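Local structure of thioredoxin family protein (Pseudomonas aeruginosa, 1Z6N) at residues 26-29 with 30-34; 76-79 with 80-84. The protein is of unknown function but belongs to the thioredoxin family, binds magnesium in the crystal, and has a CxxC pair at a helix start consistent with a redox role. All blocks are in the same frame, centred on the assembly; numbering follows the deposited sequence.

Contact 1. Residues 26-29 with 30-34; sequences QGAV and ARFRQ
Arg31 folds its guanidinium back over the peptide of Gly27, one turn earlier in helix 23-39, an alpha-helix of this thioredoxin-family protein. Gly27 O lies 3.3 Å from the guanidinium plane, over the centre of the group. The approach is through the face and not along an N-H bond: Arg31 NH1, 3.4 Å from Gly27 O, has too poor an angle for a hydrogen bond. The bend of the arginine at chi3 (-58°) turns the planar end back along the helix, where NH2 reaches Ala28 N at 3.5 Å. The contact is consistent with an electrostatic attraction between the cationic plane and the carbonyl oxygen.

Two further pairs flank it along the helix. Ala28 CB meets Phe32 CE2, while the ring lies obliquely beside Ala28 O, its CD2 being 3.1 Å from that oxygen. Val29 and Arg33 cross at a slant: CG1, anti to the backbone N of Val29 (chi1 166°), is 3.7 Å from Arg33 NH2.

Behind the side chains stands the i to i+4 backbone pattern. Ala30, Arg31, Phe32 and Arg33 donate their N-H groups to the carbonyls of Gln26, Gly27, Ala28 and Val29 respectively, which fixes the spacing at which the side chains meet. Farther out, helix 67-82 packs on this helix, Gln70 touching Ala28 and Val29, and Ile71 touching Phe32. Helix 14-19 supplies Phe14 and Val18 against Val29, the buried residue here, whereas the Gln26 amide turns to Gly21 O. The oxygen under the arginine group also accepts the backbone bond, from a direction well apart from the guanidinium: Arg31 N donates to Gly27 O at 3.0 Å, with an N-H...O angle of 150°.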
ATOM      1  N   GLN A  26      15.500  -2.295  -5.338  1.00  8.51           N
ATOM      2  CA  GLN A  26      15.204  -3.631  -4.824  1.00  8.12           C
ATOM      3  C   GLN A  26      15.809  -3.831  -3.439  1.00  8.27           C
ATOM      4  O   GLN A  26      15.175  -4.415  -2.576  1.00  8.66           O
ATOM      5  CB  GLN A  26      15.718  -4.717  -5.761  1.00  8.98           C
ATOM      6  CG  GLN A  26      15.086  -4.687  -7.147  1.00 10.12           C
ATOM      7  CD  GLN A  26      15.739  -5.688  -8.073  1.00 16.00           C
ATOM      8  OE1 GLN A  26      16.360  -6.666  -7.628  1.00 20.32           O
ATOM      9  NE2 GLN A  26      15.662  -5.433  -9.362  1.00 16.47           N
ATOM     10  N   GLY A  27      17.030  -3.334  -3.251  1.00  8.23           N
ATOM     11  CA  GLY A  27      17.724  -3.447  -1.963  1.00  8.09           C
ATOM     12  C   GLY A  27      16.965  -2.706  -0.880  1.00  8.62           C
ATOM     13  O   GLY A  27      16.791  -3.221   0.236  1.00  8.90           O
ATOM     14  N   ALA A  28      16.501  -1.496  -1.208  1.00  8.63           N
ATOM     15  CA  ALA A  28      15.769  -0.671  -0.237  1.00  8.99           C
ATOM     16  C   ALA A  28      14.506  -1.401   0.216  1.00  9.23           C
ATOM     17  O   ALA A  28      14.203  -1.483   1.404  1.00  9.79           O
ATOM     18  CB  ALA A  28      15.427   0.702  -0.833  1.00 10.42           C
ATOM     19  N   VAL A  29      13.762  -1.942  -0.749  1.00  8.55           N
ATOM     20  CA  VAL A  29      12.568  -2.719  -0.435  1.00  9.01           C
ATOM     21  C   VAL A  29      12.892  -3.932   0.451  1.00  8.96           C
ATOM     22  O   VAL A  29      12.207  -4.182   1.441  1.00  9.23           O
ATOM     23  CB  VAL A  29      11.828  -3.166  -1.717  1.00  9.17           C
ATOM     24  CG1 VAL A  29      10.801  -4.251  -1.391  1.00 10.71           C
ATOM     25  CG2 VAL A  29      11.200  -1.949  -2.383  1.00 10.88           C
ATOM     26  N   ALA A  30      13.932  -4.689   0.083  1.00  8.35           N
ATOM     27  CA  ALA A  30      14.366  -5.858   0.859  1.00  8.71           C
ATOM     28  C   ALA A  30      14.653  -5.501   2.308  1.00  8.49           C
ATOM     29  O   ALA A  30      14.323  -6.267   3.221  1.00  9.70           O
ATOM     30  CB  ALA A  30      15.594  -6.482   0.233  1.00  8.55           C
ATOM     31  N   ARG A  31      15.292  -4.354   2.516  1.00  8.59           N
ATOM     32  CA  ARG A  31      15.681  -3.936   3.863  1.00  9.39           C
ATOM     33  C   ARG A  31      14.497  -3.418   4.681  1.00  9.54           C
ATOM     34  O   ARG A  31      14.421  -3.685   5.878  1.00  9.85           O
ATOM     35  CB  ARG A  31      16.803  -2.908   3.811  1.00  9.46           C
ATOM     36  CG  ARG A  31      18.125  -3.528   3.391  1.00 11.19           C
ATOM     37  CD  ARG A  31      19.273  -2.542   3.463  1.00 12.16           C
ATOM     38  NE  ARG A  31      19.030  -1.370   2.619  1.00 15.22           N
ATOM     39  CZ  ARG A  31      19.400  -1.261   1.345  1.00 14.73           C
ATOM     40  NH1 ARG A  31      20.017  -2.258   0.721  1.00 13.34           N
ATOM     41  NH2 ARG A  31      19.135  -0.137   0.690  1.00 16.40           N
ATOM     42  N   PHE A  32      13.565  -2.695   4.057  1.00 10.16           N
ATOM     43  CA  PHE A  32      12.356  -2.308   4.791  1.00 10.56           C
ATOM     44  C   PHE A  32      11.588  -3.564   5.185  1.00 10.91           C
ATOM     45  O   PHE A  32      11.072  -3.671   6.301  1.00 11.58           O
ATOM     46  CB  PHE A  32      11.450  -1.352   3.986  1.00 10.12           C
ATOM     47  CG  PHE A  32      12.026   0.025   3.797  1.00 11.37           C
ATOM     48  CD1 PHE A  32      12.410   0.801   4.907  1.00 11.50           C
ATOM     49  CD2 PHE A  32      12.178   0.557   2.521  1.00 11.33           C
ATOM     50  CE1 PHE A  32      12.959   2.081   4.715  1.00 12.72           C
ATOM     51  CE2 PHE A  32      12.717   1.830   2.321  1.00 12.60           C
ATOM     52  CZ  PHE A  32      13.106   2.596   3.425  1.00 13.28           C
ATOM     53  N   ARG A  33      11.520  -4.523   4.265  1.00 11.82           N
ATOM     54  CA  ARG A  33      10.863  -5.796   4.511  1.00 13.01           C
ATOM     55  C   ARG A  33      11.537  -6.537   5.666  1.00 13.08           C
ATOM     56  O   ARG A  33      10.870  -6.992   6.597  1.00 13.26           O
ATOM     57  CB  ARG A  33      10.850  -6.640   3.238  1.00 14.02           C
ATOM     58  CG  ARG A  33      10.145  -7.974   3.358  1.00 14.81           C
ATOM     59  CD  ARG A  33      10.444  -8.897   2.158  1.00 16.64           C
ATOM     60  NE  ARG A  33      10.134  -8.331   0.837  1.00 25.57           N
ATOM     61  CZ  ARG A  33      10.916  -8.491  -0.235  1.00 27.18           C
ATOM     62  NH1 ARG A  33      12.055  -9.170  -0.137  1.00 28.63           N
ATOM     63  NH2 ARG A  33      10.577  -7.956  -1.402  1.00 30.67           N
ATOM     64  N   GLN A  34      12.862  -6.624   5.624  1.00 12.07           N
ATOM     65  CA  GLN A  34      13.607  -7.287   6.695  1.00 11.98           C
ATOM     66  C   GLN A  34      13.409  -6.599   8.051  1.00 11.31           C
ATOM     67  O   GLN A  34      13.372  -7.277   9.082  1.00 11.49           O
ATOM     68  CB  GLN A  34      15.097  -7.393   6.340  1.00 12.17           C
ATOM     69  CG  GLN A  34      15.921  -8.233   7.294  1.00 15.79           C
ATOM     70  CD  GLN A  34      17.353  -8.320   6.843  1.00 18.66           C
ATOM     71  OE1 GLN A  34      18.274  -8.383   7.662  1.00 23.97           O
ATOM     72  NE2 GLN A  34      17.557  -8.306   5.521  1.00 20.41           N
TER

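Contact 2. Residues 76-79 with 80-84; sequences LDFA and QRLQP
Asp77 and Arg81 form an ionic pair one helical turn apart: NE donates to OD2 at 2.9 Å with an N-H...O angle of 158°. The acceptor lies close to the guanidinium plane, yet the donor stands 47° out of the carboxylate plane. A water bridges the same two groups, donating to Asp77 OD2 at 2.7 Å and accepting from Arg81 NH2. That NH2 also has a salt bridge to Glu37 of helix 23-39, so one cation joins two acids.

The aromatic contacts centre on Phe78. Leu82 CD1 sits over one face in a CH-pi contact, 3.9 Å from the Phe78 ring centroid and 24° off its normal. Arg81 NH2 instead comes to the ring edge, 3.2 Å from Phe78 CD1. Helix 67-82, which carries Asp77, Phe78, Arg81 and Leu82, is the crossover helix of the beta-alpha-beta unit between strands 56-61 and 86-91.

Backbone bonds follow the i to i+4 pattern to the helix end. Arg81 N also makes a weak bond to Phe78 O. Gln83 has left helical geometry, but its N still donates to Ala79 O at 2.8 Å.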
ATOM      1  N   LEU A  76       2.711  -3.227   3.077  1.00  7.52           N
ATOM      2  CA  LEU A  76       1.441  -3.797   2.633  1.00  7.79           C
ATOM      3  C   LEU A  76       1.632  -5.193   2.023  1.00  7.80           C
ATOM      4  O   LEU A  76       0.785  -6.064   2.197  1.00  7.87           O
ATOM      5  CB  LEU A  76       0.685  -2.843   1.696  1.00  8.16           C
ATOM      6  CG  LEU A  76       0.215  -1.539   2.371  1.00  8.97           C
ATOM      7  CD1 LEU A  76      -0.472  -0.648   1.349  1.00  8.83           C
ATOM      8  CD2 LEU A  76      -0.721  -1.815   3.566  1.00  9.30           C
ATOM      9  N   ASP A  77       2.755  -5.411   1.352  1.00  7.87           N
ATOM     10  CA  ASP A  77       3.076  -6.755   0.881  1.00  7.96           C
ATOM     11  C   ASP A  77       3.285  -7.733   2.036  1.00  8.17           C
ATOM     12  O   ASP A  77       2.841  -8.893   1.982  1.00  8.36           O
ATOM     13  CB  ASP A  77       4.304  -6.733  -0.019  1.00  8.06           C
ATOM     14  CG  ASP A  77       4.765  -8.133  -0.384  1.00  8.38           C
ATOM     15  OD1 ASP A  77       4.060  -8.787  -1.188  1.00  8.66           O
ATOM     16  OD2 ASP A  77       5.813  -8.569   0.147  1.00 10.07           O
ATOM     17  N   PHE A  78       3.942  -7.270   3.094  1.00  7.82           N
ATOM     18  CA  PHE A  78       4.108  -8.105   4.286  1.00  8.07           C
ATOM     19  C   PHE A  78       2.735  -8.522   4.823  1.00  8.16           C
ATOM     20  O   PHE A  78       2.514  -9.695   5.128  1.00  8.78           O
ATOM     21  CB  PHE A  78       4.946  -7.370   5.321  1.00  8.65           C
ATOM     22  CG  PHE A  78       5.228  -8.166   6.566  1.00  9.62           C
ATOM     23  CD1 PHE A  78       5.920  -9.377   6.510  1.00 10.86           C
ATOM     24  CD2 PHE A  78       4.843  -7.676   7.804  1.00 12.08           C
ATOM     25  CE1 PHE A  78       6.185 -10.102   7.687  1.00 12.02           C
ATOM     26  CE2 PHE A  78       5.115  -8.394   8.979  1.00 11.56           C
ATOM     27  CZ  PHE A  78       5.784  -9.600   8.906  1.00 10.70           C
ATOM     28  N   ALA A  79       1.796  -7.576   4.865  1.00  7.92           N
ATOM     29  CA  ALA A  79       0.431  -7.872   5.319  1.00  8.25           C
ATOM     30  C   ALA A  79      -0.262  -8.902   4.433  1.00  8.13           C
ATOM     31  O   ALA A  79      -0.919  -9.810   4.932  1.00  8.72           O
ATOM     32  CB  ALA A  79      -0.407  -6.595   5.432  1.00  8.54           C
ATOM     33  N   GLN A  80      -0.094  -8.788   3.111  1.00  7.73           N
ATOM     34  CA  GLN A  80      -0.734  -9.741   2.212  1.00  8.54           C
ATOM     35  C   GLN A  80      -0.116 -11.143   2.325  1.00  8.93           C
ATOM     36  O   GLN A  80      -0.793 -12.151   2.107  1.00  9.55           O
ATOM     37  CB  GLN A  80      -0.709  -9.227   0.773  1.00  8.63           C
ATOM     38  CG  GLN A  80       0.536  -9.585  -0.029  1.00  9.76           C
ATOM     39  CD  GLN A  80       0.434  -9.133  -1.477  1.00  9.86           C
ATOM     40  OE1 GLN A  80       1.418  -8.665  -2.098  1.00 12.49           O
ATOM     41  NE2 GLN A  80      -0.764  -9.244  -2.029  1.00  7.29           N
ATOM     42  N   ARG A  81       1.163 -11.212   2.687  1.00  8.97           N
ATOM     43  CA  ARG A  81       1.804 -12.505   2.893  1.00  9.68           C
ATOM     44  C   ARG A  81       1.315 -13.169   4.183  1.00  9.82           C
ATOM     45  O   ARG A  81       1.201 -14.395   4.249  1.00 10.98           O
ATOM     46  CB  ARG A  81       3.327 -12.357   2.868  1.00  9.99           C
ATOM     47  CG  ARG A  81       3.819 -12.047   1.462  1.00 12.02           C
ATOM     48  CD  ARG A  81       5.331 -12.025   1.345  1.00 15.32           C
ATOM     49  NE  ARG A  81       5.929 -10.852   1.977  1.00 16.29           N
ATOM     50  CZ  ARG A  81       6.659 -10.892   3.089  1.00 17.17           C
ATOM     51  NH1 ARG A  81       6.876 -12.051   3.703  1.00 16.74           N
ATOM     52  NH2 ARG A  81       7.175  -9.773   3.589  1.00 16.22           N
ATOM     53  N   LEU A  82       1.003 -12.352   5.187  1.00 10.02           N
ATOM     54  CA  LEU A  82       0.450 -12.857   6.454  1.00 10.65           C
ATOM     55  C   LEU A  82      -1.043 -13.158   6.354  1.00 10.60           C
ATOM     56  O   LEU A  82      -1.570 -14.024   7.065  1.00 10.59           O
ATOM     57  CB  LEU A  82       0.678 -11.843   7.571  1.00 11.02           C
ATOM     58  CG  LEU A  82       2.119 -11.528   7.985  1.00 12.74           C
ATOM     59  CD1 LEU A  82       2.103 -10.339   8.926  1.00 14.10           C
ATOM     60  CD2 LEU A  82       2.825 -12.718   8.632  1.00 14.21           C
ATOM     61  N   GLN A  83      -1.730 -12.424   5.485  1.00 10.50           N
ATOM     62  CA  GLN A  83      -3.172 -12.555   5.332  1.00 10.68           C
ATOM     63  C   GLN A  83      -3.533 -12.613   3.844  1.00 11.52           C
ATOM     64  O   GLN A  83      -3.771 -11.578   3.227  1.00 10.59           O
ATOM     65  CB  GLN A  83      -3.883 -11.398   6.061  1.00 10.62           C
ATOM     66  CG  GLN A  83      -5.417 -11.387   5.992  1.00 10.31           C
ATOM     67  CD  GLN A  83      -6.034 -12.754   6.187  1.00 11.10           C
ATOM     68  OE1 GLN A  83      -6.155 -13.536   5.242  1.00 11.32           O
ATOM     69  NE2 GLN A  83      -6.434 -13.051   7.420  1.00 11.22           N
ATOM     70  N   PRO A  84      -3.533 -13.824   3.255  1.00 12.16           N
ATOM     71  CA  PRO A  84      -3.824 -14.070   1.837  1.00 12.85           C
ATOM     72  C   PRO A  84      -5.162 -13.492   1.356  1.00 12.87           C
ATOM     73  O   PRO A  84      -5.336 -13.303   0.154  1.00 13.84           O
ATOM     74  CB  PRO A  84      -3.818 -15.608   1.734  1.00 13.36           C
ATOM     75  CG  PRO A  84      -3.931 -16.088   3.136  1.00 13.53           C
ATOM     76  CD  PRO A  84      -3.197 -15.082   3.945  1.00 12.53           C
TER
HETATM   77  O   HOH W   1       7.269  -7.126   1.951  1.00 15.18           O

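How the contacts relate
Contacts 1 and 2 lie on different helices, 23-39 and 67-82, with their centres 15 Å apart. They meet through two arginines: Arg33 CG packs 3.5 Å from Arg81 NH2. Phe14 of helix 14-19 touches both, through Val29 and Arg33, and Asp77 and Gln80. Neither holds the bound magnesium ion, about 13 Å from the Arg33 side chain and about 10 Å from that of Gln80. Asp13, seen to bind magnesium though without the ion bound to it in this chain, is nearer contact 2: about 6 Å from Gln80 between side chains, against about 10 Å from Arg33. Val29 lies near, without touching, Cys66 and Cys69, the likely redox site if the protein acts as thioredoxins do.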